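Local coordinates for zinc finger (CCCH type) motif-containing protein (Toxoplasma gondii, PDB 7NG2), which probably reads N6-methyladenosine marks in mRNA through this YTH domain, part of a longer CPSF4 protein linked to cleavage and polyadenylation, at residues Ser30-Lys40 and Leu94-Gln105; Ser47-Leu58 and Gly70-Pro78. All coordinates share one frame; numbering follows the deposited sequence.

Contact 1: residues Ser30-Lys40 and Leu94-Gln105; sequences SIQHGVWATSK and LGSNFRVMWLKQ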
loop_
_atom_site.group_PDB
_atom_site.type_symbol
_atom_site.label_atom_id
_atom_site.label_comp_id
_atom_site.label_asym_id
_atom_site.label_seq_id
_atom_site.Cartn_x
_atom_site.Cartn_y
_atom_site.Cartn_z
ATOM N N SER A 30 3.487 2.995 10.764
ATOM C CA SER A 30 2.905 1.838 10.094
ATOM C C SER A 30 3.852 0.643 10.128
ATOM O O SER A 30 3.424 -0.489 10.387
ATOM C CB SER A 30 2.563 2.213 8.652
ATOM O OG SER A 30 1.931 1.137 7.976
ATOM N N ILE A 31 5.143 0.882 9.889
ATOM C CA ILE A 31 6.131 -0.191 9.939
ATOM C C ILE A 31 6.291 -0.696 11.368
ATOM O O ILE A 31 6.390 -1.905 11.611
ATOM C CB ILE A 31 7.468 0.299 9.345
ATOM C CG1 ILE A 31 7.318 0.568 7.847
ATOM C CG2 ILE A 31 8.576 -0.711 9.591
ATOM C CD1 ILE A 31 8.443 1.410 7.282
ATOM N N GLN A 32 6.289 0.223 12.338
ATOM C CA GLN A 32 6.536 -0.145 13.727
ATOM C C GLN A 32 5.411 -1.007 14.287
ATOM O O GLN A 32 5.665 -1.951 15.047
ATOM C CB GLN A 32 6.703 1.130 14.551
ATOM C CG GLN A 32 7.111 0.926 15.990
ATOM C CD GLN A 32 7.248 2.243 16.724
ATOM O OE1 GLN A 32 6.793 3.281 16.242
ATOM N NE2 GLN A 32 7.886 2.212 17.890
ATOM N N HIS A 33 4.164 -0.703 13.923
ATOM C CA HIS A 33 3.003 -1.334 14.537
ATOM C C HIS A 33 2.128 -2.131 13.580
ATOM O O HIS A 33 1.146 -2.736 14.022
ATOM C CB HIS A 33 2.173 -0.289 15.286
ATOM C CG HIS A 33 2.930 0.389 16.383
ATOM N ND1 HIS A 33 3.357 -0.281 17.509
ATOM C CD2 HIS A 33 3.354 1.667 16.523
ATOM C CE1 HIS A 33 3.997 0.558 18.304
ATOM N NE2 HIS A 33 4.009 1.748 17.728
ATOM N N GLY A 34 2.457 -2.173 12.295
ATOM C CA GLY A 34 1.706 -2.990 11.360
ATOM C C GLY A 34 0.281 -2.513 11.171
ATOM O O GLY A 34 -0.659 -3.307 11.254
ATOM N N VAL A 35 0.107 -1.223 10.889
ATOM C CA VAL A 35 -1.215 -0.612 10.931
ATOM C C VAL A 35 -1.291 0.493 9.886
ATOM O O VAL A 35 -0.296 1.156 9.580
ATOM C CB VAL A 35 -1.521 -0.089 12.360
ATOM C CG1 VAL A 35 -0.514 0.987 12.775
ATOM C CG2 VAL A 35 -2.958 0.417 12.475
ATOM N N TRP A 36 -2.491 0.700 9.350
ATOM C CA TRP A 36 -2.756 1.822 8.457
ATOM C C TRP A 36 -4.210 2.243 8.627
ATOM O O TRP A 36 -5.025 1.506 9.181
ATOM C CB TRP A 36 -2.463 1.462 6.986
ATOM C CG TRP A 36 -2.348 2.670 6.117
ATOM C CD1 TRP A 36 -3.172 3.025 5.094
ATOM C CD2 TRP A 36 -1.346 3.690 6.204
ATOM N NE1 TRP A 36 -2.746 4.208 4.535
ATOM C CE2 TRP A 36 -1.631 4.640 5.204
ATOM C CE3 TRP A 36 -0.246 3.900 7.044
ATOM C CZ2 TRP A 36 -0.844 5.781 5.006
ATOM C CZ3 TRP A 36 0.533 5.035 6.851
ATOM C CH2 TRP A 36 0.229 5.959 5.837
ATOM N N ALA A 37 -4.527 3.437 8.127
ATOM C CA ALA A 37 -5.908 3.873 7.989
ATOM C C ALA A 37 -5.981 4.777 6.771
ATOM O O ALA A 37 -4.999 5.430 6.408
ATOM C CB ALA A 37 -6.430 4.603 9.240
ATOM N N THR A 38 -7.152 4.829 6.149
ATOM C CA THR A 38 -7.323 5.630 4.946
ATOM C C THR A 38 -8.686 6.316 4.993
ATOM O O THR A 38 -9.451 6.163 5.950
ATOM C CB THR A 38 -7.074 4.774 3.692
ATOM O OG1 THR A 38 -7.040 5.604 2.526
ATOM C CG2 THR A 38 -8.158 3.733 3.529
ATOM N N SER A 39 -8.975 7.102 3.961
ATOM C CA SER A 39 -10.247 7.804 3.874
ATOM C C SER A 39 -11.405 6.808 3.928
ATOM O O SER A 39 -11.250 5.617 3.657
ATOM C CB SER A 39 -10.307 8.593 2.569
ATOM O OG SER A 39 -10.483 7.697 1.480
ATOM N N LYS A 40 -12.589 7.307 4.288
ATOM C CA LYS A 40 -13.740 6.415 4.389
ATOM C C LYS A 40 -14.061 5.766 3.045
ATOM O O LYS A 40 -14.369 4.568 2.985
ATOM C CB LYS A 40 -14.935 7.155 4.988
ATOM C CG LYS A 40 -14.679 7.582 6.432
ATOM C CD LYS A 40 -15.935 8.048 7.148
ATOM C CE LYS A 40 -15.834 7.781 8.645
ATOM N NZ LYS A 40 -16.067 6.342 8.972
ATOM N N LEU A 94 -10.794 9.625 9.169
ATOM C CA LEU A 94 -10.400 8.411 8.481
ATOM C C LEU A 94 -11.354 7.286 8.850
ATOM O O LEU A 94 -12.094 7.372 9.830
ATOM C CB LEU A 94 -8.977 8.004 8.883
ATOM C CG LEU A 94 -7.878 9.010 8.537
ATOM C CD1 LEU A 94 -6.567 8.639 9.225
ATOM C CD2 LEU A 94 -7.691 9.067 7.032
ATOM N N GLY A 95 -11.336 6.226 8.053
ATOM C CA GLY A 95 -11.922 4.972 8.472
ATOM C C GLY A 95 -11.126 4.371 9.622
ATOM O O GLY A 95 -10.116 4.908 10.076
ATOM N N SER A 96 -11.598 3.222 10.103
ATOM C CA SER A 96 -10.932 2.576 11.225
ATOM C C SER A 96 -9.595 1.981 10.781
ATOM O O SER A 96 -9.378 1.668 9.603
ATOM C CB SER A 96 -11.808 1.467 11.811
ATOM O OG SER A 96 -12.978 1.986 12.421
ATOM N N ASN A 97 -8.689 1.828 11.745
ATOM C CA ASN A 97 -7.383 1.246 11.473
ATOM C C ASN A 97 -7.513 -0.211 11.052
ATOM O O ASN A 97 -8.373 -0.950 11.532
ATOM C CB ASN A 97 -6.514 1.303 12.729
ATOM C CG ASN A 97 -6.203 2.719 13.153
ATOM O OD1 ASN A 97 -6.145 3.623 12.333
ATOM N ND2 ASN A 97 -5.992 2.917 14.447
ATOM N N PHE A 98 -6.636 -0.632 10.149
ATOM C CA PHE A 98 -6.560 -2.030 9.763
ATOM C C PHE A 98 -5.110 -2.493 9.802
ATOM O O PHE A 98 -4.174 -1.691 9.740
ATOM C CB PHE A 98 -7.195 -2.304 8.385
ATOM C CG PHE A 98 -6.639 -1.465 7.259
ATOM C CD1 PHE A 98 -5.567 -1.913 6.510
ATOM C CD2 PHE A 98 -7.218 -0.247 6.930
ATOM C CE1 PHE A 98 -5.076 -1.164 5.455
ATOM C CE2 PHE A 98 -6.729 0.512 5.880
ATOM C CZ PHE A 98 -5.652 0.048 5.141
ATOM N N ARG A 99 -4.936 -3.804 9.940
ATOM C CA ARG A 99 -3.602 -4.375 10.038
ATOM C C ARG A 99 -2.952 -4.464 8.663
ATOM O O ARG A 99 -3.602 -4.797 7.663
ATOM C CB ARG A 99 -3.664 -5.762 10.677
ATOM C CG ARG A 99 -3.781 -5.724 12.195
ATOM C CD ARG A 99 -3.574 -7.095 12.821
ATOM N NE ARG A 99 -4.645 -8.023 12.479
ATOM C CZ ARG A 99 -4.465 -9.166 11.823
ATOM N NH1 ARG A 99 -3.248 -9.527 11.431
ATOM N NH2 ARG A 99 -5.503 -9.947 11.558
ATOM N N VAL A 100 -1.654 -4.176 8.632
ATOM C CA VAL A 100 -0.822 -4.296 7.441
ATOM C C VAL A 100 0.435 -5.059 7.824
ATOM O O VAL A 100 0.994 -4.852 8.907
ATOM C CB VAL A 100 -0.438 -2.907 6.885
ATOM C CG1 VAL A 100 0.511 -3.032 5.691
ATOM C CG2 VAL A 100 -1.677 -2.138 6.496
ATOM N N MET A 101 0.874 -5.948 6.940
ATOM C CA MET A 101 2.146 -6.644 7.081
ATOM C C MET A 101 3.076 -6.058 6.029
ATOM O O MET A 101 2.865 -6.264 4.829
ATOM C CB MET A 101 1.944 -8.144 6.861
ATOM C CG MET A 101 3.226 -8.965 6.777
ATOM S SD MET A 101 2.941 -10.731 6.485
ATOM C CE MET A 101 2.162 -11.225 8.021
ATOM N N TRP A 102 4.089 -5.314 6.464
ATOM C CA TRP A 102 5.058 -4.801 5.509
ATOM C C TRP A 102 5.878 -5.960 4.954
ATOM O O TRP A 102 6.357 -6.816 5.704
ATOM C CB TRP A 102 5.946 -3.737 6.158
ATOM C CG TRP A 102 5.281 -2.387 6.191
ATOM C CD1 TRP A 102 4.270 -1.984 7.027
ATOM C CD2 TRP A 102 5.568 -1.269 5.344
ATOM N NE1 TRP A 102 3.915 -0.689 6.745
ATOM C CE2 TRP A 102 4.696 -0.223 5.720
ATOM C CE3 TRP A 102 6.474 -1.048 4.301
ATOM C CZ2 TRP A 102 4.715 1.023 5.100
ATOM C CZ3 TRP A 102 6.492 0.193 3.690
ATOM C CH2 TRP A 102 5.614 1.211 4.089
ATOM N N LEU A 103 5.991 -6.010 3.628
ATOM C CA LEU A 103 6.673 -7.095 2.942
ATOM C C LEU A 103 7.969 -6.664 2.279
ATOM O O LEU A 103 8.777 -7.522 1.908
ATOM C CB LEU A 103 5.743 -7.712 1.886
ATOM C CG LEU A 103 4.489 -8.343 2.499
ATOM C CD1 LEU A 103 3.481 -8.751 1.427
ATOM C CD2 LEU A 103 4.875 -9.542 3.365
ATOM N N LYS A 104 8.176 -5.359 2.103
ATOM C CA LYS A 104 9.445 -4.841 1.610
ATOM C C LYS A 104 9.548 -3.385 2.028
ATOM O O LYS A 104 8.557 -2.657 1.974
ATOM C CB LYS A 104 9.527 -4.915 0.081
ATOM C CG LYS A 104 10.867 -4.486 -0.504
ATOM C CD LYS A 104 11.986 -5.433 -0.098
ATOM C CE LYS A 104 13.304 -5.097 -0.776
ATOM N NZ LYS A 104 14.303 -6.199 -0.577
ATOM N N GLN A 105 10.735 -2.990 2.476
ATOM C CA GLN A 105 11.125 -1.591 2.602
ATOM C C GLN A 105 12.249 -1.351 1.607
ATOM O O GLN A 105 13.231 -2.097 1.587
ATOM C CB GLN A 105 11.637 -1.294 4.009
ATOM C CG GLN A 105 10.593 -1.458 5.095
ATOM C CD GLN A 105 11.165 -1.276 6.486
ATOM O OE1 GLN A 105 11.778 -0.256 6.789
ATOM N NE2 GLN A 105 10.953 -2.264 7.341
HETATM O O HOH W 1 -9.099 2.866 7.109
#

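Contact 2: residues Ser47-Leu58 and Gly70-Pro78; sequences SNAFTSTDHVLL and GFGRMMSLP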
loop_
_atom_site.group_PDB
_atom_site.type_symbol
_atom_site.label_atom_id
_atom_site.label_comp_id
_atom_site.label_asym_id
_atom_site.label_seq_id
_atom_site.Cartn_x
_atom_site.Cartn_y
_atom_site.Cartn_z
ATOM N N SER A 47 -11.842 -2.659 1.808
ATOM C CA SER A 47 -12.574 -3.717 2.496
ATOM C C SER A 47 -13.172 -4.699 1.507
ATOM O O SER A 47 -13.104 -5.917 1.711
ATOM C CB SER A 47 -13.681 -3.117 3.357
ATOM O OG SER A 47 -13.150 -2.330 4.399
ATOM N N ASN A 48 -13.804 -4.186 0.452
ATOM C CA ASN A 48 -14.404 -5.065 -0.547
ATOM C C ASN A 48 -13.353 -5.871 -1.290
ATOM O O ASN A 48 -13.606 -7.019 -1.658
ATOM C CB ASN A 48 -15.290 -4.263 -1.500
ATOM C CG ASN A 48 -16.539 -3.761 -0.819
ATOM O OD1 ASN A 48 -16.894 -4.249 0.247
ATOM N ND2 ASN A 48 -17.209 -2.794 -1.420
ATOM N N ALA A 49 -12.171 -5.292 -1.499
ATOM C CA ALA A 49 -11.070 -6.050 -2.081
ATOM C C ALA A 49 -10.571 -7.125 -1.118
ATOM O O ALA A 49 -10.298 -8.258 -1.527
ATOM C CB ALA A 49 -9.941 -5.096 -2.476
ATOM N N PHE A 50 -10.460 -6.790 0.168
ATOM C CA PHE A 50 -9.902 -7.715 1.155
ATOM C C PHE A 50 -10.723 -8.994 1.266
ATOM O O PHE A 50 -10.167 -10.093 1.377
ATOM C CB PHE A 50 -9.812 -7.040 2.528
ATOM C CG PHE A 50 -9.292 -7.947 3.612
ATOM C CD1 PHE A 50 -7.939 -8.220 3.720
ATOM C CD2 PHE A 50 -10.163 -8.561 4.499
ATOM C CE1 PHE A 50 -7.463 -9.065 4.707
ATOM C CE2 PHE A 50 -9.694 -9.408 5.483
ATOM C CZ PHE A 50 -8.351 -9.664 5.594
ATOM N N THR A 51 -12.047 -8.874 1.252
ATOM C CA THR A 51 -12.880 -10.054 1.414
ATOM C C THR A 51 -12.948 -10.912 0.160
ATOM O O THR A 51 -13.297 -12.088 0.253
ATOM C CB THR A 51 -14.295 -9.639 1.843
ATOM O OG1 THR A 51 -14.915 -8.862 0.809
ATOM C CG2 THR A 51 -14.265 -8.829 3.144
ATOM N N SER A 52 -12.614 -10.359 -1.001
ATOM C CA SER A 52 -12.852 -11.022 -2.277
ATOM C C SER A 52 -11.588 -11.275 -3.084
ATOM O O SER A 52 -11.688 -11.637 -4.255
ATOM C CB SER A 52 -13.827 -10.195 -3.114
ATOM O OG SER A 52 -13.236 -8.950 -3.461
ATOM N N THR A 53 -10.415 -11.083 -2.503
ATOM C CA THR A 53 -9.155 -11.287 -3.196
ATOM C C THR A 53 -8.240 -12.062 -2.270
ATOM O O THR A 53 -8.272 -11.857 -1.051
ATOM C CB THR A 53 -8.499 -9.934 -3.526
ATOM O OG1 THR A 53 -9.477 -9.035 -4.055
ATOM C CG2 THR A 53 -7.389 -10.103 -4.533
ATOM N N ASP A 54 -7.415 -12.942 -2.839
ATOM C CA ASP A 54 -6.507 -13.704 -1.990
ATOM C C ASP A 54 -5.513 -12.789 -1.280
ATOM O O ASP A 54 -5.252 -12.959 -0.086
ATOM C CB ASP A 54 -5.773 -14.777 -2.792
ATOM C CG ASP A 54 -6.701 -15.822 -3.392
ATOM O OD1 ASP A 54 -7.890 -15.936 -3.014
ATOM O OD2 ASP A 54 -6.205 -16.541 -4.274
ATOM N N HIS A 55 -4.958 -11.810 -1.998
ATOM C CA HIS A 55 -3.994 -10.847 -1.461
ATOM C C HIS A 55 -4.315 -9.446 -1.939
ATOM O O HIS A 55 -4.437 -9.219 -3.146
ATOM C CB HIS A 55 -2.571 -11.157 -1.926
ATOM C CG HIS A 55 -2.099 -12.524 -1.564
ATOM N ND1 HIS A 55 -1.863 -12.904 -0.264
ATOM C CD2 HIS A 55 -1.804 -13.596 -2.335
ATOM C CE1 HIS A 55 -1.453 -14.160 -0.245
ATOM N NE2 HIS A 55 -1.402 -14.600 -1.491
ATOM N N VAL A 56 -4.418 -8.513 -0.995
ATOM C CA VAL A 56 -4.506 -7.090 -1.303
ATOM C C VAL A 56 -3.174 -6.449 -0.945
ATOM O O VAL A 56 -2.776 -6.432 0.226
ATOM C CB VAL A 56 -5.675 -6.427 -0.559
ATOM C CG1 VAL A 56 -5.645 -4.926 -0.757
ATOM C CG2 VAL A 56 -6.995 -7.015 -1.035
ATOM N N LEU A 57 -2.482 -5.923 -1.958
ATOM C CA LEU A 57 -1.172 -5.311 -1.795
ATOM C C LEU A 57 -1.294 -3.795 -1.801
ATOM O O LEU A 57 -2.048 -3.223 -2.599
ATOM C CB LEU A 57 -0.218 -5.749 -2.909
ATOM C CG LEU A 57 0.261 -7.205 -2.916
ATOM C CD1 LEU A 57 0.707 -7.662 -1.533
ATOM C CD2 LEU A 57 -0.770 -8.160 -3.493
ATOM N N LEU A 58 -0.585 -3.172 -0.865
ATOM C CA LEU A 58 -0.567 -1.727 -0.683
ATOM C C LEU A 58 0.846 -1.247 -0.971
ATOM O O LEU A 58 1.796 -1.692 -0.329
ATOM C CB LEU A 58 -0.970 -1.380 0.747
ATOM C CG LEU A 58 -2.287 -2.016 1.189
ATOM C CD1 LEU A 58 -2.495 -1.702 2.645
ATOM C CD2 LEU A 58 -3.478 -1.533 0.372
ATOM N N GLY A 70 8.108 0.978 -0.289
ATOM C CA GLY A 70 7.920 -0.435 -0.063
ATOM C C GLY A 70 6.476 -0.819 -0.299
ATOM O O GLY A 70 5.689 -0.069 -0.862
ATOM N N PHE A 71 6.140 -2.026 0.146
ATOM C CA PHE A 71 4.780 -2.509 -0.024
ATOM C C PHE A 71 4.436 -3.478 1.096
ATOM O O PHE A 71 5.315 -4.026 1.766
ATOM C CB PHE A 71 4.520 -3.120 -1.416
ATOM C CG PHE A 71 5.253 -4.411 -1.690
ATOM C CD1 PHE A 71 6.528 -4.390 -2.229
ATOM C CD2 PHE A 71 4.653 -5.644 -1.458
ATOM C CE1 PHE A 71 7.205 -5.573 -2.513
ATOM C CE2 PHE A 71 5.321 -6.818 -1.740
ATOM C CZ PHE A 71 6.601 -6.785 -2.268
ATOM N N GLY A 72 3.134 -3.648 1.302
ATOM C CA GLY A 72 2.651 -4.540 2.336
ATOM C C GLY A 72 1.354 -5.199 1.924
ATOM O O GLY A 72 0.768 -4.873 0.890
ATOM N N ARG A 73 0.925 -6.168 2.728
ATOM C CA ARG A 73 -0.336 -6.865 2.521
ATOM C C ARG A 73 -1.345 -6.388 3.558
ATOM O O ARG A 73 -1.026 -6.284 4.748
ATOM C CB ARG A 73 -0.135 -8.377 2.659
ATOM C CG ARG A 73 -1.387 -9.192 2.373
ATOM C CD ARG A 73 -1.147 -10.674 2.614
ATOM N NE ARG A 73 -2.273 -11.498 2.182
ATOM C CZ ARG A 73 -3.329 -11.789 2.940
ATOM N NH1 ARG A 73 -3.407 -11.320 4.175
ATOM N NH2 ARG A 73 -4.298 -12.574 2.463
ATOM N N MET A 74 -2.553 -6.071 3.101
ATOM C CA MET A 74 -3.646 -5.795 4.022
ATOM C C MET A 74 -4.030 -7.088 4.732
ATOM O O MET A 74 -4.319 -8.099 4.090
ATOM C CB MET A 74 -4.833 -5.260 3.232
ATOM C CG MET A 74 -6.027 -4.852 4.062
ATOM S SD MET A 74 -7.291 -4.168 2.989
ATOM C CE MET A 74 -8.542 -3.722 4.184
ATOM N N MET A 75 -4.030 -7.063 6.068
ATOM C CA MET A 75 -4.205 -8.276 6.858
ATOM C C MET A 75 -5.552 -8.369 7.552
ATOM O O MET A 75 -5.903 -9.450 8.037
ATOM C CB MET A 75 -3.112 -8.369 7.929
ATOM C CG MET A 75 -1.686 -8.351 7.386
ATOM S SD MET A 75 -1.309 -9.692 6.239
ATOM C CE MET A 75 -1.405 -11.110 7.326
ATOM N N SER A 76 -6.301 -7.279 7.630
ATOM C CA SER A 76 -7.580 -7.299 8.314
ATOM C C SER A 76 -8.471 -6.227 7.719
ATOM O O SER A 76 -8.002 -5.313 7.039
ATOM C CB SER A 76 -7.417 -7.050 9.825
ATOM O OG SER A 76 -7.269 -5.659 10.116
ATOM N N LEU A 77 -9.764 -6.336 8.015
ATOM C CA LEU A 77 -10.698 -5.268 7.745
ATOM C C LEU A 77 -10.443 -4.117 8.717
ATOM O O LEU A 77 -9.847 -4.307 9.781
ATOM C CB LEU A 77 -12.126 -5.773 7.948
ATOM C CG LEU A 77 -12.655 -6.699 6.846
ATOM C CD1 LEU A 77 -14.024 -7.282 7.221
ATOM C CD2 LEU A 77 -12.718 -5.979 5.499
ATOM N N PRO A 78 -10.884 -2.911 8.369
ATOM C CA PRO A 78 -10.890 -1.816 9.348
ATOM C C PRO A 78 -11.548 -2.258 10.649
ATOM O O PRO A 78 -12.602 -2.896 10.647
ATOM C CB PRO A 78 -11.689 -0.720 8.636
ATOM C CG PRO A 78 -11.467 -1.008 7.163
ATOM C CD PRO A 78 -11.430 -2.501 7.066
HETATM O O HOH W 2 -4.951 -9.309 1.647
#

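Contact 1: residues Ser30-Lys40 and Leu94-Gln105
The indole of W102 meets the last turn of helix 24-33 in two ways, at its edge through S30 and over one face through I31. Its NE1 donates an almost straight bond (170°) to S30 OG at 3.0 Å, and the hydroxyl lies in the ring plane. S30 OG, swung anti to its own backbone N (chi1 -177°), donates in turn to V35 O at 2.7 Å, approaching from above the carbonyl plane. One hydroxyl thus ties the indole to the chain just past the helix and probably helps to fix the rotation of the ring. CG1 of I31 sits over the same indole, 3.6 Å from the centroid of the five-membered ring, in a CH-pi contact, while F60 stacks on W102 from outside the two segments.

G34, with positive phi, ends the helix and turns the chain into strand 35-36, which pairs antiparallel with strand 98-109 at the edge of the mixed sheet of the YTH domain, a member of the PUA clan. W36 and F98 form the hydrogen-bonded pair, and V100 N reaches G34 O. On the face that carries them, W36 and F98 run side by side in the same direction; F98 CZ meets the indole edge at CD1 of W36 (3.9 Å), with the ring planes steeply inclined at 74°. In one of its two conformers V100 also packs CG2 against W36 CB.

Beyond A37 the pairing gives way to a looser, more open end. T38 O still accepts from G95 N at 2.8 Å, but T38 N reaches S96 O through a water. L94 lays CD1 against A37 CB at 4.0 Å, and the exposed K40 merely brings its aliphatic chain alongside the L94-G95 backbone.

Contact 2: residues Ser47-Leu58 and Gly70-Pro78
R73 and H55 meet through a side-chain hydrogen bond, R73 NE to H55 ND1 at 2.9 Å, which lies nearly in the plane of both groups, although the imidazole and guanidinium planes stand 80° apart. The arginine chain, extended as far as NE, also brings NH2 to D54 O at 2.7 Å, on a more bent path (139°), and NH2 has a further acceptor in G1 O.

Backbone bonds join strands 55-58 and 70-74 as arms of an antiparallel beta hairpin: L58 and G72 exchange both of theirs, and M74 N donates to V56 O. Where the strands part, a water bridges V56 N and M74 O.

Aromatic and apolar contacts centre on F50 of helix 40-52. With CG anti to the backbone N (chi1 178°), its ring reaches the chain leaving the hairpin; M74 O lies at the ring edge, 3.3 Å from F50 CE1, while S76 C and L77 N cover one face. M74 SD makes an oblique Met-aromatic contact, 5.2 Å from the ring centroid, and L77 CD2 touches F50 CD2 at 3.8 Å.

Because R73 NE donates to it, H55 ND1 acts as an acceptor, which is consistent with a neutral imidazole protonated at NE2.

Contacts 1 and 2 work on one mixed sheet, from either side of the junction between its neighbouring strands 98-109 and 67-74. L103 N probably bonds to F71 O, and M75 N to R99 O, so the two contacts are directly joined. Contact 2 is the more buried, joining the hairpin of strands 55-62 and 67-74 to helix 40-52. Contact 1 adds the outermost strand 35-36 and reaches solvent at the K40 end. Their chemistry differs accordingly: the polar side-chain bonding of contact 1 rests on a tryptophan and a serine hydroxyl, that of contact 2 on an arginine held by a histidine and a backbone carbonyl. Along the chain, contact 2 is nested within the loop that contact 1 closes.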